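Local coordinates for Spermidine/putrescine ABC transporter, periplasmic binding protein (Treponema pallidum, PDB 2V84) that probably binds polyamines such as spermidine and putrescine, serving as the lipoprotein receptor that supplies an ABC transporter, at residues I41-Q46 against Y285-D290; L98-N103 against L271-I276; H225-A230 against P254-S259. All coordinates share one frame; numbering follows the deposited sequence.

Contact 1 of 3, residues I41-Q46 against Y285-D290; sequences IKKFEQ and YAEFLD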
ATOM      1  N   ILE A  41       1.211  17.120  10.023  1.00 29.53           N
ATOM      2  CA  ILE A  41       2.021  17.041  11.239  1.00 30.12           C
ATOM      3  C   ILE A  41       2.186  18.409  11.922  1.00 30.32           C
ATOM      4  O   ILE A  41       1.984  18.523  13.131  1.00 30.16           O
ATOM      5  CB  ILE A  41       3.387  16.369  10.976  1.00 30.16           C
ATOM      6  CG1 ILE A  41       3.203  14.852  10.887  1.00 30.88           C
ATOM      7  CG2 ILE A  41       4.429  16.753  12.060  1.00 29.96           C
ATOM      8  CD1 ILE A  41       4.325  14.154  10.184  1.00 31.87           C
ATOM      9  N   LYS A  42       2.528  19.437  11.142  1.00 30.68           N
ATOM     10  CA  LYS A  42       2.630  20.811  11.639  1.00 31.02           C
ATOM     11  C   LYS A  42       1.335  21.257  12.320  1.00 31.02           C
ATOM     12  O   LYS A  42       1.376  21.913  13.355  1.00 31.19           O
ATOM     13  CB  LYS A  42       2.956  21.814  10.505  1.00 31.13           C
ATOM     14  CG  LYS A  42       3.945  21.353   9.420  1.00 32.71           C
ATOM     15  CD  LYS A  42       5.257  22.169   9.409  1.00 36.47           C
ATOM     16  CE  LYS A  42       6.415  21.423  10.098  1.00 38.91           C
ATOM     17  NZ  LYS A  42       5.967  20.551  11.257  1.00 38.56           N
ATOM     18  N   LYS A  43       0.196  20.903  11.728  1.00 31.19           N
ATOM     19  CA  LYS A  43      -1.115  21.295  12.245  1.00 31.24           C
ATOM     20  C   LYS A  43      -1.417  20.650  13.578  1.00 31.38           C
ATOM     21  O   LYS A  43      -1.939  21.301  14.473  1.00 31.54           O
ATOM     22  CB  LYS A  43      -2.225  20.988  11.234  1.00 31.03           C
ATOM     23  CG  LYS A  43      -2.393  22.069  10.191  1.00 31.53           C
ATOM     24  CD  LYS A  43      -3.104  21.585   8.947  1.00 32.69           C
ATOM     25  CE  LYS A  43      -2.801  22.524   7.790  1.00 32.64           C
ATOM     26  NZ  LYS A  43      -3.894  22.575   6.789  1.00 34.07           N
ATOM     27  N   PHE A  44      -1.092  19.365  13.700  1.00 31.67           N
ATOM     28  CA  PHE A  44      -1.262  18.629  14.953  1.00 31.36           C
ATOM     29  C   PHE A  44      -0.344  19.223  16.010  1.00 31.92           C
ATOM     30  O   PHE A  44      -0.720  19.334  17.176  1.00 31.27           O
ATOM     31  CB  PHE A  44      -0.941  17.149  14.730  1.00 30.93           C
ATOM     32  CG  PHE A  44      -1.086  16.289  15.958  1.00 29.74           C
ATOM     33  CD1 PHE A  44      -2.339  15.854  16.376  1.00 26.29           C
ATOM     34  CD2 PHE A  44       0.036  15.886  16.678  1.00 29.04           C
ATOM     35  CE1 PHE A  44      -2.480  15.041  17.490  1.00 25.82           C
ATOM     36  CE2 PHE A  44      -0.106  15.069  17.815  1.00 29.02           C
ATOM     37  CZ  PHE A  44      -1.375  14.649  18.210  1.00 27.40           C
ATOM     38  N   GLU A  45       0.851  19.617  15.581  1.00 32.47           N
ATOM     39  CA  GLU A  45       1.822  20.244  16.465  1.00 33.71           C
ATOM     40  C   GLU A  45       1.321  21.602  16.944  1.00 34.04           C
ATOM     41  O   GLU A  45       1.414  21.920  18.130  1.00 34.12           O
ATOM     42  CB  GLU A  45       3.169  20.402  15.756  1.00 33.40           C
ATOM     43  CG  GLU A  45       4.031  19.150  15.777  1.00 34.70           C
ATOM     44  CD  GLU A  45       5.347  19.337  15.048  1.00 35.72           C
ATOM     45  OE1 GLU A  45       5.428  20.237  14.185  1.00 39.06           O
ATOM     46  OE2 GLU A  45       6.301  18.585  15.336  1.00 39.37           O
ATOM     47  N   GLN A  46       0.790  22.402  16.024  1.00 34.70           N
ATOM     48  CA  GLN A  46       0.275  23.710  16.391  1.00 35.57           C
ATOM     49  C   GLN A  46      -0.997  23.603  17.233  1.00 35.37           C
ATOM     50  O   GLN A  46      -1.156  24.337  18.206  1.00 35.51           O
ATOM     51  CB  GLN A  46       0.056  24.598  15.162  1.00 35.81           C
ATOM     52  CG  GLN A  46       0.462  26.034  15.422  1.00 38.02           C
ATOM     53  CD  GLN A  46      -0.469  27.053  14.791  1.00 40.17           C
ATOM     54  OE1 GLN A  46      -0.775  26.987  13.598  1.00 41.65           O
ATOM     55  NE2 GLN A  46      -0.916  28.012  15.594  1.00 40.38           N
ATOM     56  N   TYR A 285      -8.201  14.416   6.769  1.00 30.89           N
ATOM     57  CA  TYR A 285      -8.124  13.208   5.953  1.00 31.16           C
ATOM     58  C   TYR A 285      -8.150  13.549   4.467  1.00 31.68           C
ATOM     59  O   TYR A 285      -7.374  12.996   3.682  1.00 32.38           O
ATOM     60  CB  TYR A 285      -9.215  12.191   6.285  1.00 30.28           C
ATOM     61  CG  TYR A 285      -8.816  10.832   5.757  1.00 29.86           C
ATOM     62  CD1 TYR A 285      -7.835  10.080   6.403  1.00 27.84           C
ATOM     63  CD2 TYR A 285      -9.383  10.322   4.600  1.00 29.33           C
ATOM     64  CE1 TYR A 285      -7.443   8.851   5.928  1.00 26.78           C
ATOM     65  CE2 TYR A 285      -8.993   9.087   4.100  1.00 30.22           C
ATOM     66  CZ  TYR A 285      -8.016   8.365   4.761  1.00 27.75           C
ATOM     67  OH  TYR A 285      -7.616   7.140   4.277  1.00 28.09           O
ATOM     68  N   ALA A 286      -9.010  14.488   4.087  1.00 32.10           N
ATOM     69  CA  ALA A 286      -9.060  14.939   2.701  1.00 32.09           C
ATOM     70  C   ALA A 286      -7.740  15.573   2.271  1.00 32.54           C
ATOM     71  O   ALA A 286      -7.296  15.346   1.157  1.00 32.78           O
ATOM     72  CB  ALA A 286     -10.199  15.876   2.481  1.00 32.32           C
ATOM     73  N   GLU A 287      -7.107  16.345   3.156  1.00 32.77           N
ATOM     74  CA  GLU A 287      -5.778  16.902   2.866  1.00 33.01           C
ATOM     75  C   GLU A 287      -4.723  15.809   2.663  1.00 32.74           C
ATOM     76  O   GLU A 287      -3.822  15.949   1.821  1.00 32.35           O
ATOM     77  CB  GLU A 287      -5.346  17.910   3.949  1.00 32.84           C
ATOM     78  CG  GLU A 287      -3.891  18.391   3.841  1.00 32.87           C
ATOM     79  CD  GLU A 287      -3.508  19.366   4.940  1.00 33.39           C
ATOM     80  OE1 GLU A 287      -4.384  20.117   5.390  1.00 32.33           O
ATOM     81  OE2 GLU A 287      -2.330  19.394   5.356  1.00 35.27           O
ATOM     82  N   PHE A 288      -4.846  14.719   3.424  1.00 32.84           N
ATOM     83  CA  PHE A 288      -4.008  13.540   3.239  1.00 32.19           C
ATOM     84  C   PHE A 288      -4.213  12.936   1.847  1.00 32.85           C
ATOM     85  O   PHE A 288      -3.243  12.684   1.126  1.00 33.48           O
ATOM     86  CB  PHE A 288      -4.290  12.495   4.327  1.00 32.08           C
ATOM     87  CG  PHE A 288      -3.812  11.101   3.973  1.00 30.95           C
ATOM     88  CD1 PHE A 288      -2.452  10.823   3.810  1.00 29.59           C
ATOM     89  CD2 PHE A 288      -4.725  10.069   3.797  1.00 31.90           C
ATOM     90  CE1 PHE A 288      -2.019   9.557   3.474  1.00 28.33           C
ATOM     91  CE2 PHE A 288      -4.292   8.783   3.459  1.00 29.45           C
ATOM     92  CZ  PHE A 288      -2.938   8.531   3.297  1.00 29.20           C
ATOM     93  N   LEU A 289      -5.468  12.709   1.464  1.00 32.50           N
ATOM     94  CA  LEU A 289      -5.767  12.078   0.181  1.00 33.14           C
ATOM     95  C   LEU A 289      -5.305  12.921  -0.992  1.00 33.71           C
ATOM     96  O   LEU A 289      -4.743  12.401  -1.959  1.00 34.20           O
ATOM     97  CB  LEU A 289      -7.260  11.791   0.062  1.00 33.06           C
ATOM     98  CG  LEU A 289      -7.839  10.849   1.113  1.00 31.97           C
ATOM     99  CD1 LEU A 289      -9.360  10.887   1.028  1.00 32.01           C
ATOM    100  CD2 LEU A 289      -7.305   9.407   0.992  1.00 31.51           C
ATOM    101  N   ASP A 290      -5.524  14.227  -0.877  1.00 34.18           N
ATOM    102  CA  ASP A 290      -5.200  15.189  -1.935  1.00 34.71           C
ATOM    103  C   ASP A 290      -3.700  15.301  -2.158  1.00 35.32           C
ATOM    104  O   ASP A 290      -3.259  15.687  -3.247  1.00 35.41           O
ATOM    105  CB  ASP A 290      -5.714  16.567  -1.551  1.00 34.81           C
ATOM    106  CG  ASP A 290      -7.201  16.729  -1.754  1.00 35.27           C
ATOM    107  OD1 ASP A 290      -7.867  15.834  -2.304  1.00 35.58           O
ATOM    108  OD2 ASP A 290      -7.712  17.790  -1.356  1.00 35.89           O
TER
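Lys43 and Glu287 reach for each other from opposite directions, and their salt bridge carries the whole contact between helix 38-48 and helix 282-292. Lys43 NZ donates to Glu287 OE1 at 2.9 Å, on the syn side of the carboxylate and 17° out of its plane. Lys43 NZ stays 3.8 Å from Glu287 OE2, making this a grip on a single oxygen. Both chains are extended beyond CG. With CG anti to the backbone N (chi1 172°), the Glu287 chain reaches toward Lys43, whose CA is 11.4 Å from the CA of Glu287. Glu287 OE2 is hydrogen-bonded to Ser39 OG, one turn before Lys43, so each carboxylate oxygen is held by the same helix, which should keep the group from rotating.

Helix 38-48 is the connection of a right-handed beta-alpha-beta crossover between strands 26-32 and 51-57 in the parallel sheet of one lobe of this periplasmic solute-binding fold.

A second ion pair lies within one helix: Lys42 NZ and Glu45 OE1 are 3.0 Å apart, a weak hydrogen bond. Glu45 OE2 accepts from the backbone N of Val52, fastening the helix to the next strand.

Apolar packing flanks the bridge. Ile41 and Phe44 rest on Val52, whereas the side chains of Phe288 and Glu287 touch Leu40; inside helix 282-292, Phe288 CD2 lies 3.6 Å above the plane of the Tyr285 ring, toward its rim.

Contact 2 of 3, residues L98-N103 against L271-I276; sequences LSKIPN and LAHAFI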
ATOM      1  N   LEU A  98     -11.027   2.922  21.631  1.00 28.18           N
ATOM      2  CA  LEU A  98     -11.728   3.605  20.558  1.00 28.88           C
ATOM      3  C   LEU A  98     -12.581   4.770  21.057  1.00 29.28           C
ATOM      4  O   LEU A  98     -13.019   5.605  20.255  1.00 28.62           O
ATOM      5  CB  LEU A  98     -12.571   2.631  19.733  1.00 29.59           C
ATOM      6  CG  LEU A  98     -11.846   1.537  18.933  1.00 29.16           C
ATOM      7  CD1 LEU A  98     -12.901   0.656  18.250  1.00 30.02           C
ATOM      8  CD2 LEU A  98     -10.840   2.102  17.934  1.00 28.12           C
ATOM      9  N   SER A  99     -12.798   4.835  22.376  1.00 29.31           N
ATOM     10  CA  SER A  99     -13.586   5.937  22.935  1.00 29.28           C
ATOM     11  C   SER A  99     -12.780   7.230  22.783  1.00 29.07           C
ATOM     12  O   SER A  99     -13.349   8.321  22.783  1.00 29.67           O
ATOM     13  CB  SER A  99     -13.985   5.694  24.402  1.00 29.22           C
ATOM     14  OG  SER A  99     -12.855   5.760  25.256  1.00 29.56           O
ATOM     15  N   LYS A 100     -11.469   7.105  22.596  1.00 27.62           N
ATOM     16  CA  LYS A 100     -10.617   8.287  22.425  1.00 26.75           C
ATOM     17  C   LYS A 100     -10.431   8.635  20.945  1.00 25.99           C
ATOM     18  O   LYS A 100      -9.680   9.553  20.590  1.00 25.22           O
ATOM     19  CB  LYS A 100      -9.276   8.076  23.102  1.00 26.85           C
ATOM     20  CG  LYS A 100      -9.369   8.111  24.637  1.00 29.25           C
ATOM     21  CD  LYS A 100      -7.990   7.995  25.260  1.00 34.58           C
ATOM     22  CE  LYS A 100      -8.080   8.291  26.754  1.00 37.79           C
ATOM     23  NZ  LYS A 100      -6.782   8.040  27.447  1.00 40.63           N
ATOM     24  N   ILE A 101     -11.114   7.885  20.090  1.00 25.44           N
ATOM     25  CA  ILE A 101     -11.048   8.105  18.650  1.00 24.99           C
ATOM     26  C   ILE A 101     -12.454   8.130  18.059  1.00 24.73           C
ATOM     27  O   ILE A 101     -12.781   7.301  17.228  1.00 24.80           O
ATOM     28  CB  ILE A 101     -10.216   7.021  17.927  1.00 25.15           C
ATOM     29  CG1 ILE A 101      -8.884   6.792  18.645  1.00 23.71           C
ATOM     30  CG2 ILE A 101      -9.956   7.447  16.471  1.00 24.66           C
ATOM     31  CD1 ILE A 101      -8.136   5.551  18.130  1.00 25.92           C
ATOM     32  N   PRO A 102     -13.284   9.102  18.471  1.00 24.68           N
ATOM     33  CA  PRO A 102     -14.666   9.135  17.990  1.00 24.13           C
ATOM     34  C   PRO A 102     -14.779   9.193  16.456  1.00 24.11           C
ATOM     35  O   PRO A 102     -15.789   8.734  15.902  1.00 24.83           O
ATOM     36  CB  PRO A 102     -15.231  10.402  18.639  1.00 23.58           C
ATOM     37  CG  PRO A 102     -14.039  11.230  18.967  1.00 24.36           C
ATOM     38  CD  PRO A 102     -13.022  10.214  19.399  1.00 25.28           C
ATOM     39  N   ASN A 103     -13.760   9.743  15.785  1.00 24.29           N
ATOM     40  CA  ASN A 103     -13.761   9.882  14.315  1.00 24.34           C
ATOM     41  C   ASN A 103     -13.602   8.553  13.567  1.00 25.20           C
ATOM     42  O   ASN A 103     -13.675   8.498  12.328  1.00 25.59           O
ATOM     43  CB  ASN A 103     -12.683  10.875  13.868  1.00 24.44           C
ATOM     44  CG  ASN A 103     -12.977  12.289  14.310  1.00 23.50           C
ATOM     45  OD1 ASN A 103     -14.133  12.650  14.470  1.00 23.45           O
ATOM     46  ND2 ASN A 103     -11.927  13.092  14.536  1.00 23.71           N
ATOM     47  N   LEU A 271      -1.468  10.852  23.228  1.00 30.04           N
ATOM     48  CA  LEU A 271      -1.184  11.521  21.962  1.00 30.01           C
ATOM     49  C   LEU A 271      -1.318  10.595  20.761  1.00 29.49           C
ATOM     50  O   LEU A 271      -1.651  11.044  19.665  1.00 30.99           O
ATOM     51  CB  LEU A 271       0.197  12.190  21.962  1.00 29.63           C
ATOM     52  CG  LEU A 271       0.240  13.634  22.451  1.00 30.65           C
ATOM     53  CD1 LEU A 271       1.651  14.148  22.286  1.00 30.19           C
ATOM     54  CD2 LEU A 271      -0.740  14.507  21.701  1.00 30.39           C
ATOM     55  N   ALA A 272      -1.055   9.305  20.947  1.00 28.94           N
ATOM     56  CA  ALA A 272      -1.245   8.346  19.854  1.00 27.32           C
ATOM     57  C   ALA A 272      -2.706   8.304  19.409  1.00 26.75           C
ATOM     58  O   ALA A 272      -2.998   8.360  18.223  1.00 26.09           O
ATOM     59  CB  ALA A 272      -0.773   6.972  20.255  1.00 27.65           C
ATOM     60  N   HIS A 273      -3.622   8.235  20.360  1.00 25.16           N
ATOM     61  CA  HIS A 273      -5.047   8.200  20.023  1.00 25.42           C
ATOM     62  C   HIS A 273      -5.481   9.537  19.415  1.00 24.69           C
ATOM     63  O   HIS A 273      -6.292   9.578  18.492  1.00 24.03           O
ATOM     64  CB  HIS A 273      -5.882   7.935  21.281  1.00 24.33           C
ATOM     65  CG  HIS A 273      -5.800   6.527  21.789  1.00 25.80           C
ATOM     66  ND1 HIS A 273      -4.775   6.084  22.591  1.00 26.96           N
ATOM     67  CD2 HIS A 273      -6.614   5.462  21.599  1.00 25.15           C
ATOM     68  CE1 HIS A 273      -4.976   4.815  22.904  1.00 27.48           C
ATOM     69  NE2 HIS A 273      -6.079   4.412  22.306  1.00 24.48           N
ATOM     70  N   ALA A 274      -4.932  10.627  19.947  1.00 24.41           N
ATOM     71  CA  ALA A 274      -5.317  11.967  19.542  1.00 24.57           C
ATOM     72  C   ALA A 274      -4.892  12.213  18.113  1.00 24.77           C
ATOM     73  O   ALA A 274      -5.579  12.905  17.355  1.00 25.49           O
ATOM     74  CB  ALA A 274      -4.697  13.013  20.479  1.00 24.27           C
ATOM     75  N   PHE A 275      -3.761  11.639  17.735  1.00 25.18           N
ATOM     76  CA  PHE A 275      -3.314  11.792  16.370  1.00 25.15           C
ATOM     77  C   PHE A 275      -4.146  10.993  15.382  1.00 24.58           C
ATOM     78  O   PHE A 275      -4.498  11.509  14.328  1.00 24.93           O
ATOM     79  CB  PHE A 275      -1.830  11.489  16.214  1.00 26.63           C
ATOM     80  CG  PHE A 275      -1.319  11.808  14.841  1.00 28.55           C
ATOM     81  CD1 PHE A 275      -0.877  13.093  14.530  1.00 28.59           C
ATOM     82  CD2 PHE A 275      -1.334  10.834  13.837  1.00 29.70           C
ATOM     83  CE1 PHE A 275      -0.429  13.398  13.243  1.00 29.91           C
ATOM     84  CE2 PHE A 275      -0.891  11.131  12.547  1.00 30.08           C
ATOM     85  CZ  PHE A 275      -0.436  12.414  12.253  1.00 29.56           C
ATOM     86  N   ILE A 276      -4.518   9.759  15.729  1.00 23.65           N
ATOM     87  CA  ILE A 276      -5.396   8.974  14.866  1.00 23.24           C
ATOM     88  C   ILE A 276      -6.734   9.701  14.699  1.00 23.91           C
ATOM     89  O   ILE A 276      -7.285   9.788  13.595  1.00 24.06           O
ATOM     90  CB  ILE A 276      -5.650   7.541  15.470  1.00 23.02           C
ATOM     91  CG1 ILE A 276      -4.313   6.787  15.643  1.00 23.58           C
ATOM     92  CG2 ILE A 276      -6.642   6.741  14.608  1.00 22.18           C
ATOM     93  CD1 ILE A 276      -4.437   5.475  16.444  1.00 22.80           C
TER
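The Ile101 side chain has CG1 beside its backbone N (chi1 -48°) and CG2 anti to it: the CG1-CD1 branch runs to His273, its CD1 also reaching Ile276, while CG2 meets Ile276. In His273, CG also lies beside the backbone N (chi1 -73°), and the side chains of Ile101 and His273 cross at about a right angle. Ile101 CD1 comes 3.8 Å from His273 CD2, an oblique approach, and Ile101 CG2 touches Ile276 CG2 at 3.9 Å. Lys100 packs through its carbons: its CB is 3.9 Å from His273 CB, and its CD lies over one face of the ring before NZ goes on to a salt bridge with Asp270.

The contact seats the loop between strand 93-94 and helix 109-114 against helix 269-279 in one lobe of the two-lobed solute-binding fold, with Leu76 of the parallel sheet touching Ile276. Ile101 and His273 both also touch Ile96.

Two backbone bonds fix the rotation of the buried imidazole. ND1 is bonded to Arg269 O, one turn back in the chain, and NE2 to the backbone N of Asp97, a pattern consistent with a neutral ring protonated on ND1.

Contact 3 of 3, residues H225-A230 against P254-S259; sequences HGFAEA and PVYVDS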
ATOM      1  N   HIS A 225       4.830  -1.429 -13.360  1.00 24.50           N
ATOM      2  CA  HIS A 225       4.020  -1.779 -12.199  1.00 24.90           C
ATOM      3  C   HIS A 225       4.364  -0.811 -11.049  1.00 25.47           C
ATOM      4  O   HIS A 225       5.546  -0.555 -10.790  1.00 24.38           O
ATOM      5  CB  HIS A 225       4.427  -3.206 -11.828  1.00 24.19           C
ATOM      6  CG  HIS A 225       3.636  -3.830 -10.726  1.00 23.81           C
ATOM      7  ND1 HIS A 225       4.142  -4.874  -9.990  1.00 24.01           N
ATOM      8  CD2 HIS A 225       2.395  -3.589 -10.240  1.00 21.26           C
ATOM      9  CE1 HIS A 225       3.244  -5.264  -9.101  1.00 22.99           C
ATOM     10  NE2 HIS A 225       2.173  -4.499  -9.228  1.00 22.43           N
ATOM     11  N   GLY A 226       3.356  -0.253 -10.378  1.00 25.11           N
ATOM     12  CA  GLY A 226       3.655   0.654  -9.268  1.00 25.65           C
ATOM     13  C   GLY A 226       2.484   1.457  -8.750  1.00 26.36           C
ATOM     14  O   GLY A 226       1.347   1.180  -9.087  1.00 25.89           O
ATOM     15  N   PHE A 227       2.778   2.443  -7.908  1.00 26.68           N
ATOM     16  CA  PHE A 227       1.736   3.273  -7.330  1.00 27.43           C
ATOM     17  C   PHE A 227       1.489   4.527  -8.135  1.00 26.51           C
ATOM     18  O   PHE A 227       2.406   5.224  -8.551  1.00 27.37           O
ATOM     19  CB  PHE A 227       2.039   3.616  -5.875  1.00 27.96           C
ATOM     20  CG  PHE A 227       2.230   2.410  -5.005  1.00 29.72           C
ATOM     21  CD1 PHE A 227       1.196   1.522  -4.779  1.00 30.02           C
ATOM     22  CD2 PHE A 227       3.452   2.182  -4.390  1.00 32.94           C
ATOM     23  CE1 PHE A 227       1.375   0.394  -3.960  1.00 31.30           C
ATOM     24  CE2 PHE A 227       3.642   1.083  -3.572  1.00 32.89           C
ATOM     25  CZ  PHE A 227       2.613   0.183  -3.362  1.00 31.95           C
ATOM     26  N   ALA A 228       0.213   4.799  -8.347  1.00 27.50           N
ATOM     27  CA  ALA A 228      -0.242   5.950  -9.125  1.00 27.45           C
ATOM     28  C   ALA A 228       0.363   7.256  -8.617  1.00 28.51           C
ATOM     29  O   ALA A 228       0.813   8.095  -9.411  1.00 27.91           O
ATOM     30  CB  ALA A 228      -1.758   6.018  -9.077  1.00 28.16           C
ATOM     31  N   GLU A 229       0.389   7.430  -7.299  1.00 28.97           N
ATOM     32  CA  GLU A 229       0.934   8.668  -6.730  1.00 30.00           C
ATOM     33  C   GLU A 229       2.403   8.907  -7.094  1.00 29.74           C
ATOM     34  O   GLU A 229       2.823  10.053  -7.205  1.00 29.83           O
ATOM     35  CB  GLU A 229       0.704   8.728  -5.204  1.00 30.12           C
ATOM     36  CG  GLU A 229       1.504   7.706  -4.346  1.00 32.29           C
ATOM     37  CD  GLU A 229       0.819   6.365  -4.194  1.00 33.36           C
ATOM     38  OE1 GLU A 229      -0.141   6.070  -4.949  1.00 33.06           O
ATOM     39  OE2 GLU A 229       1.255   5.590  -3.321  1.00 31.17           O
ATOM     40  N   ALA A 230       3.185   7.839  -7.269  1.00 29.78           N
ATOM     41  CA  ALA A 230       4.584   7.974  -7.710  1.00 29.46           C
ATOM     42  C   ALA A 230       4.714   8.353  -9.187  1.00 29.41           C
ATOM     43  O   ALA A 230       5.462   9.258  -9.541  1.00 29.61           O
ATOM     44  CB  ALA A 230       5.365   6.698  -7.413  1.00 29.73           C
ATOM     45  N   PRO A 254      -4.209  -7.730  -6.359  1.00 28.67           N
ATOM     46  CA  PRO A 254      -3.876  -7.448  -4.966  1.00 27.89           C
ATOM     47  C   PRO A 254      -4.148  -6.000  -4.542  1.00 28.52           C
ATOM     48  O   PRO A 254      -3.789  -5.032  -5.239  1.00 28.41           O
ATOM     49  CB  PRO A 254      -2.382  -7.760  -4.854  1.00 27.11           C
ATOM     50  CG  PRO A 254      -1.920  -8.235  -6.170  1.00 28.11           C
ATOM     51  CD  PRO A 254      -3.046  -8.148  -7.166  1.00 28.64           C
ATOM     52  N   VAL A 255      -4.755  -5.875  -3.365  1.00 28.72           N
ATOM     53  CA  VAL A 255      -5.121  -4.608  -2.747  1.00 28.62           C
ATOM     54  C   VAL A 255      -4.422  -4.559  -1.367  1.00 27.75           C
ATOM     55  O   VAL A 255      -4.165  -5.591  -0.769  1.00 28.06           O
ATOM     56  CB  VAL A 255      -6.688  -4.493  -2.650  1.00 29.13           C
ATOM     57  CG1 VAL A 255      -7.136  -3.268  -1.883  1.00 31.12           C
ATOM     58  CG2 VAL A 255      -7.314  -4.462  -4.047  1.00 29.93           C
ATOM     59  N   TYR A 256      -4.069  -3.371  -0.881  1.00 27.36           N
ATOM     60  CA  TYR A 256      -3.457  -3.252   0.455  1.00 26.62           C
ATOM     61  C   TYR A 256      -4.295  -2.383   1.381  1.00 27.01           C
ATOM     62  O   TYR A 256      -5.012  -1.509   0.925  1.00 26.25           O
ATOM     63  CB  TYR A 256      -2.001  -2.721   0.387  1.00 26.27           C
ATOM     64  CG  TYR A 256      -1.905  -1.284  -0.066  1.00 26.62           C
ATOM     65  CD1 TYR A 256      -2.169  -0.218   0.820  1.00 25.99           C
ATOM     66  CD2 TYR A 256      -1.563  -0.985  -1.368  1.00 26.84           C
ATOM     67  CE1 TYR A 256      -2.125   1.106   0.391  1.00 26.88           C
ATOM     68  CE2 TYR A 256      -1.489   0.327  -1.797  1.00 27.09           C
ATOM     69  CZ  TYR A 256      -1.767   1.366  -0.922  1.00 28.32           C
ATOM     70  OH  TYR A 256      -1.713   2.662  -1.382  1.00 27.72           O
ATOM     71  N   VAL A 257      -4.233  -2.658   2.684  1.00 27.50           N
ATOM     72  CA  VAL A 257      -4.733  -1.712   3.683  1.00 27.23           C
ATOM     73  C   VAL A 257      -3.624  -1.457   4.715  1.00 25.86           C
ATOM     74  O   VAL A 257      -3.072  -2.390   5.275  1.00 26.01           O
ATOM     75  CB  VAL A 257      -6.056  -2.167   4.373  1.00 27.87           C
ATOM     76  CG1 VAL A 257      -5.916  -3.585   4.951  1.00 31.02           C
ATOM     77  CG2 VAL A 257      -6.469  -1.133   5.434  1.00 26.05           C
ATOM     78  N   ASP A 258      -3.291  -0.181   4.897  1.00 25.13           N
ATOM     79  CA  ASP A 258      -2.355   0.283   5.942  1.00 25.14           C
ATOM     80  C   ASP A 258      -3.165   0.827   7.130  1.00 25.09           C
ATOM     81  O   ASP A 258      -4.239   1.374   6.913  1.00 25.76           O
ATOM     82  CB  ASP A 258      -1.502   1.415   5.374  1.00 25.57           C
ATOM     83  CG  ASP A 258      -0.490   0.931   4.328  1.00 27.41           C
ATOM     84  OD1 ASP A 258       0.022  -0.179   4.483  1.00 27.72           O
ATOM     85  OD2 ASP A 258      -0.187   1.692   3.374  1.00 27.99           O
ATOM     86  N   SER A 259      -2.658   0.680   8.358  1.00 23.47           N
ATOM     87  CA  SER A 259      -3.404   0.995   9.600  1.00 23.60           C
ATOM     88  C   SER A 259      -2.511   1.650  10.606  1.00 23.94           C
ATOM     89  O   SER A 259      -1.331   1.338  10.634  1.00 24.43           O
ATOM     90  CB  SER A 259      -3.888  -0.287  10.273  1.00 23.48           C
ATOM     91  OG  SER A 259      -4.914  -0.868   9.507  1.00 25.96           O
TER
HETATM   92  O   HOH W   1      -1.888   4.081  -4.491  1.00 24.84           O
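Phe227 and Tyr256 bring their rings together at the ligand cleft of a two-lobed periplasmic binding protein. Phe227 stands at the N-cap position of helix 228-234, in the segment that leads on from strand 223-226, while Tyr256 belongs to strand 254-260. Both strands pair antiparallel with strand 125-137.

The two ring planes are almost perpendicular, at 87°, with centroids 5.8 Å apart, but the approach is oblique. Contact is concentrated at one corner of each ring, where Phe227 CE1 lies 3.6 Å from Tyr256 CE2. The neighbouring atoms are looser, Phe227 CD1 to Tyr256 CE2 and Phe227 CE1 to Tyr256 CD2 both measuring 4.2 Å. Tyr256 has CG between its backbone N and its carbonyl carbon (chi1 68°), and this swings the ring off the strand toward Phe227. Phe227 CG sits beside the backbone N instead (chi1 -57°), directing its ring back at the tyrosine. Strand 125-137 also meets both side chains: Phe227 touches Ala132, Tyr256 touches Tyr128, and backbone bonds join Gly226 to Gly133 and Tyr256 to Gly130.

The Tyr256 side chain comes about 3 Å from a bound MES molecule, probably from the crystallisation liquor, and about 5 Å from that of Glu168, a predicted spermidine-binding residue. Asp258, two residues along the same strand, bonds MES N4 through OD2, the same oxygen that bonds Tyr35 OH. The tyrosine is thus placed to line the pocket, consistent with the aromatic clefts of polyamine-binding proteins.

The polar link between the segments is indirect and lopsided: a water donates to Glu229 OE1 at 2.7 Å but lies 3.4 Å from Tyr256 OH, a weak bond.

Contacts 1 and 2 share one neighbourhood, their centres 15 Å apart, and touch directly: the Phe44 and Phe275 rings meet edge-to-face, with Phe44 CG 3.5 Å from Phe275 CD1, and Phe44 CZ is 3.6 Å from Leu271 CD2. Helices 269-279 and 282-292 follow each other in the chain, so successive helices provide the later partners of contact 2 and then contact 1. Contact 3 stands apart, its centre 20 Å from that of contact 1 and 25 Å from that of contact 2, with nearest atoms about 7 Å away in each case. It alone borders the MES-occupied pocket; the other two lie away from the predicted spermidine site.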